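Local atomic coordinates of extracellular solute-binding protein, family 1 (Bifidobacterium longum subsp. infantis, PDB entry 6FTH), a protein that probably binds human milk oligosaccharides outside the cell and hands them to a partner ABC transporter for uptake. Residues Thr233-Lys238 and Lys508-Trp513; Gly372-Leu377 and Arg384-Asp389. All coordinates share one frame; numbering follows the deposited sequence.

Contact 1: residues Thr233-Lys238 and Lys508-Trp513; sequences TGFYAK and KIWQKW
One face of the Phe-235 phenyl ring lies against the pyrrole part of the Trp-510 indole, whose CD1 sits over the ring centre, 3.6 Å above the plane; Thr-233 OG1 lies in the plane of the phenyl at its edge. The planes are inclined at 41°, and the pair is neither a parallel stack nor an edge-to-face arrangement. The five-membered ring comes closest, its centroid 4.5 Å from that of the phenyl, and CD1 and NE1 of Trp-510 do the touching, with Trp-510 CD1 3.7 Å from Phe-235 CD2. Trp-510 CG stands anti to the carbonyl carbon (chi1 -85°), which carries the indole from the helix across to the strand, where the side-chain directions, unlike the ring planes, cross at about a right angle.

The polar corner of the indole is served by a water in the plane of its ring. Trp-510 NE1 gives its hydrogen to this water over 2.9 Å, and the water in turn donates to Thr-233 OG1 at 2.7 Å, bridging two groups that do not bond directly. Thr-233 OG1 is also hydrogen-bonded to the backbone O of Ala-230, a link that ties the hydroxyl to its own loop.

The contact sets the two-stranded hairpin 235-238/241-244 against the C-terminal helix 503-518. Val-242 of the second strand touches Trp-510, and the Gln-511 side chain is hydrogen-bonded to Val-242 N through OE1 and to Gly-240 O through NE2. Leu-463 of helix 457-484 packs on the same indole, so that the tryptophan lies between the hairpin and this long helix.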
ATOM      1  N   THR A 233      -0.316  -8.397   9.103  1.00 13.46           N
ATOM      2  CA  THR A 233       0.227  -9.284  10.120  1.00 12.84           C
ATOM      3  C   THR A 233      -0.794 -10.260  10.679  1.00 13.18           C
ATOM      4  O   THR A 233      -0.470 -11.018  11.600  1.00 15.61           O
ATOM      5  CB  THR A 233       0.905  -8.490  11.250  1.00 16.34           C
ATOM      6  OG1 THR A 233      -0.040  -7.696  11.974  1.00 15.77           O
ATOM      7  CG2 THR A 233       1.984  -7.571  10.675  1.00 18.24           C
ATOM      8  N   GLY A 234      -2.004 -10.302  10.128  1.00 11.99           N
ATOM      9  CA  GLY A 234      -2.956 -11.335  10.443  1.00 12.48           C
ATOM     10  C   GLY A 234      -4.149 -10.923  11.288  1.00 13.10           C
ATOM     11  O   GLY A 234      -4.813 -11.805  11.833  1.00 14.39           O
ATOM     12  N   PHE A 235      -4.450  -9.635  11.389  1.00 11.64           N
ATOM     13  CA  PHE A 235      -5.539  -9.153  12.242  1.00 12.51           C
ATOM     14  C   PHE A 235      -6.656  -8.501  11.441  1.00 12.37           C
ATOM     15  O   PHE A 235      -6.444  -7.989  10.336  1.00 11.52           O
ATOM     16  CB  PHE A 235      -5.009  -8.194  13.309  1.00 11.40           C
ATOM     17  CG  PHE A 235      -3.942  -8.827  14.145  1.00 11.70           C
ATOM     18  CD1 PHE A 235      -4.275  -9.654  15.199  1.00 14.00           C
ATOM     19  CD2 PHE A 235      -2.606  -8.727  13.769  1.00 13.50           C
ATOM     20  CE1 PHE A 235      -3.294 -10.319  15.918  1.00 13.31           C
ATOM     21  CE2 PHE A 235      -1.622  -9.385  14.483  1.00 14.78           C
ATOM     22  CZ  PHE A 235      -1.960 -10.177  15.557  1.00 14.46           C
ATOM     23  N   TYR A 236      -7.859  -8.543  12.019  1.00 11.71           N
ATOM     24  CA  TYR A 236      -9.022  -7.908  11.434  1.00 10.78           C
ATOM     25  C   TYR A 236      -9.947  -7.476  12.553  1.00 10.79           C
ATOM     26  O   TYR A 236      -9.713  -7.769  13.724  1.00 11.18           O
ATOM     27  CB  TYR A 236      -9.773  -8.824  10.476  1.00 11.54           C
ATOM     28  CG  TYR A 236     -10.522  -9.983  11.079  1.00 11.02           C
ATOM     29  CD1 TYR A 236      -9.846 -11.139  11.465  1.00 11.48           C
ATOM     30  CD2 TYR A 236     -11.904  -9.947  11.200  1.00 12.86           C
ATOM     31  CE1 TYR A 236     -10.525 -12.208  11.989  1.00 13.63           C
ATOM     32  CE2 TYR A 236     -12.589 -11.003  11.738  1.00 11.93           C
ATOM     33  CZ  TYR A 236     -11.899 -12.145  12.117  1.00 13.75           C
ATOM     34  OH  TYR A 236     -12.547 -13.245  12.638  1.00 17.67           O
ATOM     35  N   ALA A 237     -10.996  -6.760  12.177  1.00 10.70           N
ATOM     36  CA  ALA A 237     -12.026  -6.362  13.128  1.00 10.66           C
ATOM     37  C   ALA A 237     -13.396  -6.624  12.526  1.00 11.85           C
ATOM     38  O   ALA A 237     -13.588  -6.539  11.312  1.00 11.19           O
ATOM     39  CB  ALA A 237     -11.928  -4.887  13.515  1.00 11.96           C
ATOM     40  N   LYS A 238     -14.350  -6.943  13.392  1.00 11.48           N
ATOM     41  CA  LYS A 238     -15.742  -7.033  12.982  1.00 12.89           C
ATOM     42  C   LYS A 238     -16.591  -6.630  14.174  1.00 13.14           C
ATOM     43  O   LYS A 238     -16.352  -7.106  15.283  1.00 12.11           O
ATOM     44  CB  LYS A 238     -16.083  -8.470  12.561  1.00 17.67           C
ATOM     45  CG  LYS A 238     -16.901  -8.585  11.312  1.00 26.81           C
ATOM     46  CD  LYS A 238     -17.351 -10.021  11.073  1.00 20.35           C
ATOM     47  CE  LYS A 238     -16.496 -10.717  10.032  1.00 18.83           C
ATOM     48  NZ  LYS A 238     -17.166 -11.981   9.608  1.00 21.42           N
ATOM     49  N   LYS A 508      -5.046  -9.184  21.894  1.00 11.11           N
ATOM     50  CA  LYS A 508      -5.468  -8.294  22.963  1.00 10.68           C
ATOM     51  C   LYS A 508      -4.800  -6.922  22.857  1.00 11.31           C
ATOM     52  O   LYS A 508      -5.437  -5.896  23.139  1.00 11.75           O
ATOM     53  CB  LYS A 508      -5.187  -8.979  24.300  1.00 13.57           C
ATOM     54  CG  LYS A 508      -5.655  -8.219  25.530  1.00 16.19           C
ATOM     55  CD  LYS A 508      -5.922  -9.143  26.771  1.00 16.40           C
ATOM     56  CE  LYS A 508      -4.738  -9.984  27.070  1.00 14.21           C
ATOM     57  NZ  LYS A 508      -4.927 -10.669  28.362  1.00 12.41           N
ATOM     58  N   ILE A 509      -3.511  -6.875  22.460  1.00 13.15           N
ATOM     59  CA  ILE A 509      -2.826  -5.604  22.246  1.00 13.41           C
ATOM     60  C   ILE A 509      -3.511  -4.792  21.154  1.00 11.58           C
ATOM     61  O   ILE A 509      -3.789  -3.599  21.330  1.00 12.32           O
ATOM     62  CB  ILE A 509      -1.339  -5.847  21.924  1.00 14.12           C
ATOM     63  CG1 ILE A 509      -0.618  -6.297  23.198  1.00 13.55           C
ATOM     64  CG2 ILE A 509      -0.704  -4.601  21.330  1.00 16.92           C
ATOM     65  CD1 ILE A 509       0.829  -6.786  22.960  1.00 16.68           C
ATOM     66  N   TRP A 510      -3.848  -5.441  20.028  1.00 10.63           N
ATOM     67  CA  TRP A 510      -4.511  -4.715  18.954  1.00 11.63           C
ATOM     68  C   TRP A 510      -5.903  -4.272  19.382  1.00 11.79           C
ATOM     69  O   TRP A 510      -6.330  -3.164  19.044  1.00 11.96           O
ATOM     70  CB  TRP A 510      -4.564  -5.545  17.668  1.00 11.51           C
ATOM     71  CG  TRP A 510      -3.313  -5.416  16.866  1.00 11.56           C
ATOM     72  CD1 TRP A 510      -2.397  -6.391  16.613  1.00 12.13           C
ATOM     73  CD2 TRP A 510      -2.850  -4.231  16.191  1.00 12.58           C
ATOM     74  NE1 TRP A 510      -1.384  -5.878  15.823  1.00 12.67           N
ATOM     75  CE2 TRP A 510      -1.635  -4.559  15.571  1.00 11.65           C
ATOM     76  CE3 TRP A 510      -3.333  -2.927  16.077  1.00 13.23           C
ATOM     77  CZ2 TRP A 510      -0.900  -3.639  14.818  1.00 14.79           C
ATOM     78  CZ3 TRP A 510      -2.595  -2.002  15.333  1.00 16.10           C
ATOM     79  CH2 TRP A 510      -1.392  -2.369  14.718  1.00 17.50           C
ATOM     80  N   GLN A 511      -6.629  -5.111  20.128  1.00 10.50           N
ATOM     81  CA  GLN A 511      -7.935  -4.674  20.615  1.00  9.88           C
ATOM     82  C   GLN A 511      -7.804  -3.430  21.479  1.00 13.95           C
ATOM     83  O   GLN A 511      -8.619  -2.505  21.386  1.00 12.36           O
ATOM     84  CB  GLN A 511      -8.623  -5.776  21.410  1.00 11.01           C
ATOM     85  CG  GLN A 511      -9.994  -5.375  21.948  1.00 11.14           C
ATOM     86  CD  GLN A 511     -11.093  -5.454  20.895  1.00 12.00           C
ATOM     87  OE1 GLN A 511     -11.442  -6.546  20.433  1.00 12.09           O
ATOM     88  NE2 GLN A 511     -11.668  -4.306  20.549  1.00 12.69           N
ATOM     89  N   LYS A 512      -6.813  -3.411  22.364  1.00 12.81           N
ATOM     90  CA  LYS A 512      -6.634  -2.274  23.262  1.00 11.81           C
ATOM     91  C   LYS A 512      -6.404  -0.988  22.485  1.00 13.90           C
ATOM     92  O   LYS A 512      -7.046   0.030  22.749  1.00 15.11           O
ATOM     93  CB  LYS A 512      -5.456  -2.542  24.197  1.00 12.46           C
ATOM     94  CG  LYS A 512      -5.177  -1.386  25.151  1.00 14.00           C
ATOM     95  CD  LYS A 512      -4.059  -1.689  26.100  1.00 13.97           C
ATOM     96  CE  LYS A 512      -2.745  -1.698  25.391  1.00 12.86           C
ATOM     97  NZ  LYS A 512      -1.571  -1.892  26.314  1.00 14.79           N
ATOM     98  N   TRP A 513      -5.466  -1.000  21.544  1.00 13.45           N
ATOM     99  CA  TRP A 513      -5.169   0.237  20.819  1.00 14.22           C
ATOM    100  C   TRP A 513      -6.301   0.604  19.871  1.00 15.46           C
ATOM    101  O   TRP A 513      -6.626   1.786  19.705  1.00 15.59           O
ATOM    102  CB  TRP A 513      -3.845   0.111  20.085  1.00 12.66           C
ATOM    103  CG  TRP A 513      -2.715   0.115  21.059  1.00 13.52           C
ATOM    104  CD1 TRP A 513      -1.975  -0.958  21.462  1.00 13.13           C
ATOM    105  CD2 TRP A 513      -2.281   1.224  21.851  1.00 17.37           C
ATOM    106  NE1 TRP A 513      -1.082  -0.577  22.449  1.00 14.86           N
ATOM    107  CE2 TRP A 513      -1.265   0.753  22.711  1.00 16.43           C
ATOM    108  CE3 TRP A 513      -2.658   2.571  21.923  1.00 22.58           C
ATOM    109  CZ2 TRP A 513      -0.590   1.595  23.600  1.00 19.76           C
ATOM    110  CZ3 TRP A 513      -1.991   3.405  22.816  1.00 26.93           C
ATOM    111  CH2 TRP A 513      -0.969   2.908  23.644  1.00 19.28           C
TER
HETATM  112  O   HOH W   1       0.904  -6.785  14.383  1.00 17.64           O

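Contact 2: residues Gly372-Leu377 and Arg384-Asp389; sequences GSFGNL and RHYTVD
Leu-377, at the end of the loop 372-377, accepts a backbone hydrogen bond from Asp-389, where the chain leaves strand 385-388, and this closes the open end of a beta hairpin formed by strands 378-382 and 385-388. The bond from Asp-389 N to Leu-377 O is short, 2.8 Å, and nearly straight, 168° at the hydrogen. The same carbonyl oxygen receives a CA-H...O contact from Val-388 CA at 3.3 Å. The backbones diverge from there: CA atoms are 5.3 Å apart between Leu-377 and Asp-389 but 9.2 Å between Phe-374 and Tyr-386, and side chains span the wider gap.

Across it, the rings of Phe-374 and Tyr-386 meet rim to rim, their planes nearly parallel (8° apart) but stepped relative to one another, and neither covers a face of the other. The Tyr-386 side chain starts toward the loop with CG anti to the carbonyl carbon (chi1 -60°), bringing its CE1 up to the phenyl rim. Val-367 of helix 363-371 touches both rings, and Glu-363 of that helix takes a hydrogen bond from the tyrosine hydroxyl.

At the other end Asp-389 is the N-cap of helix 390-398: its OD1 accepts a hydrogen bond from Lys-392 N, while Asp-389 CB rests 3.8 Å from Leu-377 O. The closest approach of the aromatic pair is 3.5 Å, between Phe-374 CE1 and Tyr-386 CE1.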
ATOM      1  N   GLY A 372       6.570  16.972 -10.948  1.00 16.41           N
ATOM      2  CA  GLY A 372       7.724  17.661 -11.500  1.00 17.74           C
ATOM      3  C   GLY A 372       7.483  19.153 -11.678  1.00 19.41           C
ATOM      4  O   GLY A 372       6.377  19.671 -11.526  1.00 19.03           O
ATOM      5  N   SER A 373       8.559  19.854 -12.027  1.00 18.49           N
ATOM      6  CA  SER A 373       8.522  21.309 -12.112  1.00 16.73           C
ATOM      7  C   SER A 373       7.525  21.786 -13.165  1.00 15.72           C
ATOM      8  O   SER A 373       7.359  21.169 -14.221  1.00 16.97           O
ATOM      9  CB  SER A 373       9.912  21.815 -12.490  1.00 18.72           C
ATOM     10  OG  SER A 373      10.895  21.373 -11.563  1.00 20.12           O
ATOM     11  N   PHE A 374       6.859  22.905 -12.864  1.00 18.23           N
ATOM     12  CA  PHE A 374       6.007  23.569 -13.845  1.00 18.84           C
ATOM     13  C   PHE A 374       6.809  23.887 -15.103  1.00 18.13           C
ATOM     14  O   PHE A 374       7.958  24.336 -15.035  1.00 19.23           O
ATOM     15  CB  PHE A 374       5.451  24.865 -13.247  1.00 19.07           C
ATOM     16  CG  PHE A 374       4.467  24.653 -12.118  1.00 18.32           C
ATOM     17  CD1 PHE A 374       3.502  23.667 -12.184  1.00 17.85           C
ATOM     18  CD2 PHE A 374       4.528  25.450 -10.992  1.00 18.73           C
ATOM     19  CE1 PHE A 374       2.607  23.494 -11.148  1.00 17.91           C
ATOM     20  CE2 PHE A 374       3.653  25.288  -9.956  1.00 19.03           C
ATOM     21  CZ  PHE A 374       2.689  24.309 -10.023  1.00 17.44           C
ATOM     22  N   GLY A 375       6.203  23.628 -16.257  1.00 17.51           N
ATOM     23  CA  GLY A 375       6.857  23.841 -17.533  1.00 18.62           C
ATOM     24  C   GLY A 375       7.726  22.707 -18.008  1.00 22.02           C
ATOM     25  O   GLY A 375       8.185  22.738 -19.157  1.00 23.70           O
ATOM     26  N   ASN A 376       7.988  21.712 -17.169  1.00 19.96           N
ATOM     27  CA  ASN A 376       8.729  20.541 -17.603  1.00 17.73           C
ATOM     28  C   ASN A 376       7.721  19.485 -18.037  1.00 19.18           C
ATOM     29  O   ASN A 376       7.448  19.347 -19.233  1.00 20.66           O
ATOM     30  CB  ASN A 376       9.675  20.083 -16.481  1.00 17.19           C
ATOM     31  CG  ASN A 376      10.557  18.929 -16.887  1.00 17.79           C
ATOM     32  OD1 ASN A 376      10.224  18.159 -17.792  1.00 21.34           O
ATOM     33  ND2 ASN A 376      11.683  18.779 -16.193  1.00 20.81           N
ATOM     34  N   LEU A 377       7.101  18.786 -17.076  1.00 16.49           N
ATOM     35  CA  LEU A 377       6.076  17.797 -17.378  1.00 15.14           C
ATOM     36  C   LEU A 377       4.666  18.295 -17.133  1.00 16.14           C
ATOM     37  O   LEU A 377       3.721  17.649 -17.584  1.00 17.97           O
ATOM     38  CB  LEU A 377       6.237  16.545 -16.499  1.00 19.65           C
ATOM     39  CG  LEU A 377       7.589  15.862 -16.496  1.00 16.86           C
ATOM     40  CD1 LEU A 377       7.508  14.611 -15.618  1.00 19.84           C
ATOM     41  CD2 LEU A 377       7.975  15.502 -17.918  1.00 19.79           C
ATOM     42  N   ARG A 384      -6.639  25.988 -10.197  1.00 20.66           N
ATOM     43  CA  ARG A 384      -6.271  24.745  -9.502  1.00 17.39           C
ATOM     44  C   ARG A 384      -6.311  23.533 -10.427  1.00 17.42           C
ATOM     45  O   ARG A 384      -6.454  22.400  -9.964  1.00 16.21           O
ATOM     46  CB  ARG A 384      -7.129  24.501  -8.250  1.00 19.82           C
ATOM     47  CG  ARG A 384      -7.258  25.734  -7.371  1.00 21.57           C
ATOM     48  CD  ARG A 384      -7.889  25.428  -6.025  1.00 20.84           C
ATOM     49  NE  ARG A 384      -6.908  24.842  -5.116  1.00 19.58           N
ATOM     50  CZ  ARG A 384      -7.211  24.293  -3.952  1.00 18.41           C
ATOM     51  NH1 ARG A 384      -8.476  24.241  -3.553  1.00 20.68           N
ATOM     52  NH2 ARG A 384      -6.255  23.788  -3.185  1.00 18.95           N
ATOM     53  N   HIS A 385      -6.149  23.757 -11.728  1.00 15.90           N
ATOM     54  CA  HIS A 385      -6.108  22.697 -12.729  1.00 15.13           C
ATOM     55  C   HIS A 385      -4.696  22.593 -13.294  1.00 16.19           C
ATOM     56  O   HIS A 385      -4.031  23.611 -13.550  1.00 16.82           O
ATOM     57  CB  HIS A 385      -7.102  22.967 -13.868  1.00 16.66           C
ATOM     58  CG  HIS A 385      -7.248  21.815 -14.814  1.00 15.33           C
ATOM     59  ND1 HIS A 385      -6.312  21.531 -15.786  1.00 16.14           N
ATOM     60  CD2 HIS A 385      -8.192  20.852 -14.911  1.00 15.66           C
ATOM     61  CE1 HIS A 385      -6.683  20.448 -16.447  1.00 15.66           C
ATOM     62  NE2 HIS A 385      -7.822  20.014 -15.935  1.00 16.20           N
ATOM     63  N   TYR A 386      -4.231  21.355 -13.460  1.00 15.24           N
ATOM     64  CA  TYR A 386      -2.886  21.071 -13.941  1.00 14.30           C
ATOM     65  C   TYR A 386      -2.983  20.003 -15.012  1.00 16.42           C
ATOM     66  O   TYR A 386      -3.802  19.091 -14.903  1.00 15.27           O
ATOM     67  CB  TYR A 386      -1.984  20.597 -12.798  1.00 11.75           C
ATOM     68  CG  TYR A 386      -1.883  21.633 -11.720  1.00 12.44           C
ATOM     69  CD1 TYR A 386      -0.936  22.647 -11.782  1.00 14.24           C
ATOM     70  CD2 TYR A 386      -2.799  21.649 -10.678  1.00 13.90           C
ATOM     71  CE1 TYR A 386      -0.872  23.616 -10.820  1.00 14.97           C
ATOM     72  CE2 TYR A 386      -2.739  22.616  -9.687  1.00 14.84           C
ATOM     73  CZ  TYR A 386      -1.771  23.610  -9.769  1.00 15.01           C
ATOM     74  OH  TYR A 386      -1.677  24.601  -8.823  1.00 18.24           O
ATOM     75  N   THR A 387      -2.133  20.104 -16.035  1.00 14.16           N
ATOM     76  CA  THR A 387      -2.093  19.133 -17.125  1.00 14.12           C
ATOM     77  C   THR A 387      -0.695  18.552 -17.268  1.00 13.89           C
ATOM     78  O   THR A 387       0.289  19.289 -17.393  1.00 15.51           O
ATOM     79  CB  THR A 387      -2.523  19.765 -18.448  1.00 15.91           C
ATOM     80  OG1 THR A 387      -3.854  20.282 -18.308  1.00 13.95           O
ATOM     81  CG2 THR A 387      -2.481  18.735 -19.565  1.00 17.12           C
ATOM     82  N   VAL A 388      -0.626  17.234 -17.252  1.00 12.88           N
ATOM     83  CA  VAL A 388       0.616  16.494 -17.427  1.00 14.94           C
ATOM     84  C   VAL A 388       0.795  16.140 -18.901  1.00 15.69           C
ATOM     85  O   VAL A 388      -0.140  15.678 -19.571  1.00 15.94           O
ATOM     86  CB  VAL A 388       0.602  15.220 -16.568  1.00 14.28           C
ATOM     87  CG1 VAL A 388       1.896  14.394 -16.780  1.00 15.42           C
ATOM     88  CG2 VAL A 388       0.425  15.560 -15.105  1.00 14.36           C
ATOM     89  N   ASP A 389       2.012  16.336 -19.403  1.00 14.30           N
ATOM     90  CA  ASP A 389       2.400  15.812 -20.710  1.00 16.55           C
ATOM     91  C   ASP A 389       2.704  14.334 -20.498  1.00 16.97           C
ATOM     92  O   ASP A 389       3.770  13.970 -19.995  1.00 15.59           O
ATOM     93  CB  ASP A 389       3.623  16.571 -21.211  1.00 17.90           C
ATOM     94  CG  ASP A 389       4.027  16.182 -22.617  1.00 21.26           C
ATOM     95  OD1 ASP A 389       3.810  15.022 -23.009  1.00 19.48           O
ATOM     96  OD2 ASP A 389       4.590  17.052 -23.326  1.00 23.36           O
TER

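In the fold
The two contacts lie on opposite sides of the chain's centre, their nearest atoms about 32 Å apart, and share no helix or strand. Both are partly buried, neither deep core; contact 2 is the more peripheral, centred about 26 Å from the chain's centre against about 19 Å, and includes the exposed Asp-389, while no touching residue of contact 1 is exposed. Contact 1 joins a hairpin to the C-terminal helix, 269 residues intervening; contact 2 is local, nested within the loop contact 1 closes. Both pair two aromatic side chains, yet contact 1 covers a ring face and has a bridging water, whereas in contact 2 rims meet and a direct backbone bond joins the two segments.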